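PDB 3LKV: uncharacterized CONSERVED DOMAIN PROTEIN from Vibrio cholerae, which probably serves as the periplasmic substrate-binding component of an ABC transporter, holding a phenylalanine in its pocket and also binding zinc ions. Local coordinates for residues Glu259-Glu262 with Pro263-Asp267; Ala83-Ser86 with Ala87-Ile91. One frame throughout, in Å; residues are numbered along the deposited sequence.

Contact 1 of 2, residues Glu259-Glu262 with Pro263-Asp267. With ZN (zinc ion), chain D.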
ATOM      1  N   GLU A 259     -15.087   5.942  17.570  1.00 21.97           N
ATOM      2  CA  GLU A 259     -15.461   7.058  18.383  1.00 24.43           C
ATOM      3  C   GLU A 259     -16.437   6.703  19.491  1.00 23.66           C
ATOM      4  O   GLU A 259     -16.992   7.572  20.124  1.00 23.85           O
ATOM      5  CB  GLU A 259     -16.046   8.168  17.470  1.00 25.60           C
ATOM      6  CG  GLU A 259     -14.904   8.863  16.731  1.00 31.62           C
ATOM      7  CD  GLU A 259     -15.278   9.467  15.376  1.00 40.64           C
ATOM      8  OE1 GLU A 259     -16.491   9.820  15.173  1.00 40.66           O
ATOM      9  OE2 GLU A 259     -14.308   9.578  14.541  1.00 43.93           O
ATOM     10  N   GLY A 260     -16.618   5.424  19.746  1.00 23.10           N
ATOM     11  CA  GLY A 260     -17.388   4.998  20.865  1.00 22.98           C
ATOM     12  C   GLY A 260     -18.820   4.578  20.587  1.00 22.56           C
ATOM     13  O   GLY A 260     -19.549   4.376  21.535  1.00 22.95           O
ATOM     14  N   LYS A 261     -19.242   4.440  19.326  1.00 21.68           N
ATOM     15  CA  LYS A 261     -20.554   3.874  19.075  1.00 21.01           C
ATOM     16  C   LYS A 261     -20.525   2.382  19.257  1.00 18.97           C
ATOM     17  O   LYS A 261     -19.521   1.759  18.908  1.00 17.10           O
ATOM     18  CB  LYS A 261     -21.061   4.200  17.676  1.00 21.76           C
ATOM     19  CG  LYS A 261     -21.608   5.640  17.553  1.00 27.31           C
ATOM     20  CD  LYS A 261     -22.938   5.844  18.274  1.00 32.96           C
ATOM     21  CE  LYS A 261     -24.153   5.173  17.487  1.00 36.71           C
ATOM     22  NZ  LYS A 261     -25.465   5.117  18.248  1.00 33.64           N
ATOM     23  N   GLU A 262     -21.616   1.817  19.779  1.00 17.50           N
ATOM     24  CA  GLU A 262     -21.820   0.363  19.780  1.00 18.44           C
ATOM     25  C   GLU A 262     -22.212  -0.070  18.352  1.00 18.08           C
ATOM     26  O   GLU A 262     -23.147   0.502  17.743  1.00 17.97           O
ATOM     27  CB  GLU A 262     -22.973  -0.013  20.707  1.00 19.96           C
ATOM     28  CG  GLU A 262     -22.714   0.203  22.196  1.00 22.39           C
ATOM     29  CD  GLU A 262     -21.876  -0.896  22.761  1.00 22.56           C
ATOM     30  OE1 GLU A 262     -21.479  -1.821  21.975  1.00 27.14           O
ATOM     31  OE2 GLU A 262     -21.645  -0.858  23.987  1.00 24.94           O
ATOM     32  N   PRO A 263     -21.531  -1.067  17.812  1.00 17.64           N
ATOM     33  CA  PRO A 263     -21.887  -1.565  16.460  1.00 17.48           C
ATOM     34  C   PRO A 263     -23.335  -2.044  16.398  1.00 17.90           C
ATOM     35  O   PRO A 263     -24.023  -1.808  15.411  1.00 18.18           O
ATOM     36  CB  PRO A 263     -20.940  -2.718  16.237  1.00 16.83           C
ATOM     37  CG  PRO A 263     -20.439  -3.105  17.639  1.00 18.63           C
ATOM     38  CD  PRO A 263     -20.432  -1.834  18.425  1.00 17.50           C
ATOM     39  N   GLY A 264     -23.836  -2.642  17.464  1.00 17.91           N
ATOM     40  CA  GLY A 264     -25.216  -3.136  17.425  1.00 18.39           C
ATOM     41  C   GLY A 264     -26.290  -2.037  17.323  1.00 18.71           C
ATOM     42  O   GLY A 264     -27.452  -2.339  17.080  1.00 16.84           O
ATOM     43  N   SER A 265     -25.895  -0.773  17.529  1.00 19.30           N
ATOM     44  CA  SER A 265     -26.823   0.335  17.522  1.00 19.91           C
ATOM     45  C   SER A 265     -26.776   0.957  16.152  1.00 19.42           C
ATOM     46  O   SER A 265     -27.451   1.915  15.924  1.00 18.00           O
ATOM     47  CB  SER A 265     -26.451   1.412  18.565  1.00 20.69           C
ATOM     48  OG  SER A 265     -25.337   2.232  18.073  1.00 25.67           O
ATOM     49  N   LEU A 266     -25.959   0.420  15.242  1.00 18.73           N
ATOM     50  CA  LEU A 266     -25.907   0.975  13.899  1.00 18.28           C
ATOM     51  C   LEU A 266     -26.672   0.064  12.942  1.00 17.47           C
ATOM     52  O   LEU A 266     -26.346  -1.126  12.807  1.00 18.28           O
ATOM     53  CB  LEU A 266     -24.483   1.141  13.439  1.00 17.31           C
ATOM     54  CG  LEU A 266     -23.573   2.030  14.277  1.00 19.45           C
ATOM     55  CD1 LEU A 266     -22.151   1.973  13.788  1.00 17.52           C
ATOM     56  CD2 LEU A 266     -24.031   3.513  14.300  1.00 15.67           C
ATOM     57  N   ASP A 267     -27.692   0.614  12.293  1.00 16.70           N
ATOM     58  CA  ASP A 267     -28.453  -0.142  11.308  1.00 16.98           C
ATOM     59  C   ASP A 267     -27.583  -0.610  10.134  1.00 16.45           C
ATOM     60  O   ASP A 267     -26.707   0.105   9.670  1.00 16.15           O
ATOM     61  CB  ASP A 267     -29.640   0.650  10.726  1.00 16.60           C
ATOM     62  CG  ASP A 267     -30.615   1.119  11.754  1.00 16.71           C
ATOM     63  OD1 ASP A 267     -30.732   0.478  12.866  1.00 14.84           O
ATOM     64  OD2 ASP A 267     -31.287   2.180  11.446  1.00 17.94           O
TER
HETATM   65 ZN    ZN D 402     -32.748   2.433  12.765  1.00 35.67          ZN
HETATM   66  O   HOH W   1     -22.921  -3.192  20.108  1.00 19.75           O
HETATM   67  O   HOH W   2     -23.757   3.494  20.889  1.00 23.82           O

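Contact 2 of 2, residues Ala83-Ser86 with Ala87-Ile91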
ATOM      1  N   ALA A  83     -16.571 -16.126   9.574  1.00 17.42           N
ATOM      2  CA  ALA A  83     -15.505 -16.607  10.472  1.00 16.79           C
ATOM      3  C   ALA A  83     -15.217 -15.616  11.591  1.00 16.40           C
ATOM      4  O   ALA A  83     -14.851 -16.000  12.723  1.00 16.55           O
ATOM      5  CB  ALA A  83     -14.223 -16.887   9.671  1.00 17.44           C
ATOM      6  N   LEU A  84     -15.358 -14.319  11.302  1.00 17.18           N
ATOM      7  CA  LEU A  84     -15.124 -13.318  12.347  1.00 17.04           C
ATOM      8  C   LEU A  84     -16.191 -13.414  13.451  1.00 17.09           C
ATOM      9  O   LEU A  84     -15.878 -13.353  14.658  1.00 16.80           O
ATOM     10  CB  LEU A  84     -15.097 -11.931  11.754  1.00 18.37           C
ATOM     11  CG  LEU A  84     -13.914 -11.516  10.834  1.00 17.53           C
ATOM     12  CD1 LEU A  84     -14.167 -10.157  10.341  1.00 16.59           C
ATOM     13  CD2 LEU A  84     -12.562 -11.613  11.520  1.00 12.61           C
ATOM     14  N   VAL A  85     -17.446 -13.563  13.053  1.00 17.57           N
ATOM     15  CA  VAL A  85     -18.568 -13.659  13.994  1.00 18.30           C
ATOM     16  C   VAL A  85     -18.426 -14.865  14.915  1.00 19.68           C
ATOM     17  O   VAL A  85     -18.774 -14.814  16.122  1.00 19.75           O
ATOM     18  CB  VAL A  85     -19.929 -13.647  13.262  1.00 19.61           C
ATOM     19  CG1 VAL A  85     -21.096 -14.084  14.244  1.00 19.64           C
ATOM     20  CG2 VAL A  85     -20.142 -12.269  12.694  1.00 17.54           C
ATOM     21  N   SER A  86     -17.842 -15.925  14.376  1.00 19.47           N
ATOM     22  CA  SER A  86     -17.543 -17.098  15.188  1.00 21.01           C
ATOM     23  C   SER A  86     -16.382 -16.852  16.200  1.00 20.52           C
ATOM     24  O   SER A  86     -16.397 -17.316  17.350  1.00 18.91           O
ATOM     25  CB  SER A  86     -17.320 -18.284  14.250  1.00 20.61           C
ATOM     26  OG  SER A  86     -16.738 -19.301  15.020  1.00 27.27           O
ATOM     27  N   ALA A  87     -15.400 -16.041  15.793  1.00 20.55           N
ATOM     28  CA  ALA A  87     -14.152 -15.853  16.568  1.00 19.42           C
ATOM     29  C   ALA A  87     -14.252 -14.792  17.637  1.00 19.25           C
ATOM     30  O   ALA A  87     -13.435 -14.743  18.608  1.00 19.67           O
ATOM     31  CB  ALA A  87     -12.994 -15.521  15.601  1.00 20.17           C
ATOM     32  N   THR A  88     -15.229 -13.906  17.497  1.00 19.22           N
ATOM     33  CA  THR A  88     -15.467 -12.938  18.551  1.00 19.91           C
ATOM     34  C   THR A  88     -16.917 -12.492  18.674  1.00 20.40           C
ATOM     35  O   THR A  88     -17.564 -12.214  17.691  1.00 19.52           O
ATOM     36  CB  THR A  88     -14.594 -11.669  18.403  1.00 20.67           C
ATOM     37  OG1 THR A  88     -14.770 -10.851  19.579  1.00 17.58           O
ATOM     38  CG2 THR A  88     -15.007 -10.840  17.162  1.00 20.67           C
ATOM     39  N   LYS A  89     -17.375 -12.376  19.914  1.00 21.21           N
ATOM     40  CA  LYS A  89     -18.706 -11.845  20.227  1.00 21.53           C
ATOM     41  C   LYS A  89     -18.703 -10.417  20.791  1.00 21.49           C
ATOM     42  O   LYS A  89     -19.768  -9.916  21.155  1.00 21.50           O
ATOM     43  CB  LYS A  89     -19.385 -12.735  21.312  1.00 22.03           C
ATOM     44  CG  LYS A  89     -19.404 -14.234  21.035  1.00 23.20           C
ATOM     45  CD  LYS A  89     -20.136 -14.588  19.731  1.00 25.63           C
ATOM     46  CE  LYS A  89     -19.729 -16.029  19.270  1.00 25.43           C
ATOM     47  NZ  LYS A  89     -20.344 -16.349  17.968  1.00 21.03           N
ATOM     48  N   THR A  90     -17.543  -9.795  20.899  1.00 21.08           N
ATOM     49  CA  THR A  90     -17.377  -8.543  21.627  1.00 21.20           C
ATOM     50  C   THR A  90     -16.566  -7.492  20.870  1.00 21.12           C
ATOM     51  O   THR A  90     -16.775  -6.284  21.020  1.00 21.72           O
ATOM     52  CB  THR A  90     -16.594  -8.805  22.897  1.00 21.55           C
ATOM     53  OG1 THR A  90     -15.432  -9.557  22.544  1.00 23.86           O
ATOM     54  CG2 THR A  90     -17.418  -9.646  23.896  1.00 22.07           C
ATOM     55  N   ILE A  91     -15.554  -7.914  20.127  1.00 20.91           N
ATOM     56  CA  ILE A  91     -14.836  -6.954  19.270  1.00 19.74           C
ATOM     57  C   ILE A  91     -15.780  -6.540  18.160  1.00 19.11           C
ATOM     58  O   ILE A  91     -16.378  -7.369  17.501  1.00 20.25           O
ATOM     59  CB  ILE A  91     -13.517  -7.524  18.688  1.00 19.92           C
ATOM     60  CG1 ILE A  91     -12.631  -8.064  19.847  1.00 19.07           C
ATOM     61  CG2 ILE A  91     -12.803  -6.466  17.904  1.00 18.99           C
ATOM     62  CD1 ILE A  91     -11.297  -8.622  19.334  1.00 18.28           C
TER

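Contact 1 of 2, residues Glu259-Glu262 with Pro263-Asp267
Ser265 and Glu262 are joined twice through a single acceptor, the carbonyl O of Glu262. Ser265 OG lies 2.8 Å from Glu262 O, in the carbonyl plane and on a lone pair, whereas Ser265 N reaches Glu262 O at 3.0 Å from above that plane, 57° out of it. The two donors therefore approach the oxygen from different directions and both bonds can form. The first torsion of Ser265 (chi1 78°) sets OG between its own backbone N and carbonyl carbon, turned back toward Glu262 O, which it meets in the carbonyl plane. The same hydroxyl accepts from Lys261, whose NZ stands 2.9 Å from Ser265 OG. Because the OG proton is given to Glu262 O, the ammonium meets an oxygen acting as acceptor, and the serine relays between lysine and backbone.

Lys261 gets there by folding: its chain bends at both chi2 and chi3, coming round alongside the turn. Its CE then rests 3.6 Å from Leu266 CD2, an aliphatic contact that accompanies the polar one. One water links Glu262 OE1 to Gly264 N, tying the glutamate's bent side chain to the backbone of the 3-10 turn; Glu262 OE1 also lies 3.7 Å from Pro263 CD. On the inner side, Pro263 and Leu266 pack against Ile257 of helix 243-258, and Leu266 also meets Tyr253.

The bond from Leu266 N to Pro263 O, 3.0 Å, continues the 3-10 turn of 263-265. Upstream, Gly260, with positive phi, is the C-prime residue of the Schellman motif closing helix 243-258. Downstream, Asp267 OD2 binds zinc at 2.0 Å, a site that Glu111 shares. The arrangement is thus a Schellman-terminated helix followed by a 3-10 turn that leads into a zinc site.

Contact 2 of 2, residues Ala83-Ser86 with Ala87-Ile91
Lys89 folds back over the end of the helix and meets Val85 through the backbone: its NZ lies 2.9 Å from Val85 O. The ammonium comes in tilted 30° from the carbonyl plane. With CG beside the backbone N, a bend at chi2 (-59°) turns the chain back toward the helix, and the nearly extended remainder carries NZ to the oxygen, with CE passing 3.5 Å from Val85 O on the way. The positive group thus sits at the C-terminal end of helix 78-87, where it would be expected to interact favourably with the helix dipole. The side chain of Val85 takes little part, since its CB points away from the following segment.

Thr88 is oriented differently. Its CG2 stands between the backbone N and carbonyl carbon and lies 3.7 Å from Leu84 O, while OG1 turns forward along the chain. There OG1 accepts from Ile91 N at 3.1 Å with an N-H...O angle of 163°, an ST motif that closes the turn beyond the helix. Ala87 N is shared weakly between Ala83 O and Leu84 O, while Thr88 N returns to the i-to-i+4 pattern, donating to Leu84 O at 3.0 Å although Thr88 itself has left helical angles. The methyl of Ala87 is 3.5 Å from Ala83 O, one turn back on the helix.

Outside the two segments, Asn116 ND2 bonds to the carbonyls of Thr88 and Ile91. Ala87 and Thr88 pack on Val66 of helix 55-66, and Leu84 reaches Ala62 there. Leu84 and Thr88 also meet Leu73 of strand 72-76 and Ile93 of strand 93-98, so the helix end is seated between a neighbouring helix and the parallel sheet.

In the fold
Both contacts are local turns at helix C-termini, each followed by a strand of the same parallel six-stranded sheet. Contact 2 comes first along the chain, leaving helix 78-87 for strand 93-98; contact 1 follows much later, leaving helix 243-258 for strand 269-270, the outermost strand on its side. Strand 117-121 lies between those two strands. The centres are about 16 Å apart and the nearest atoms about 6 Å, without touching. The segment just before and at the start of strand 117-121 serves both: Asn116 bonds to contact 2, while Gly114 and Thr118 bond to contact 1. Residues from distant parts of the sequence thus come together in one lobe of a periplasmic-binding-protein fold.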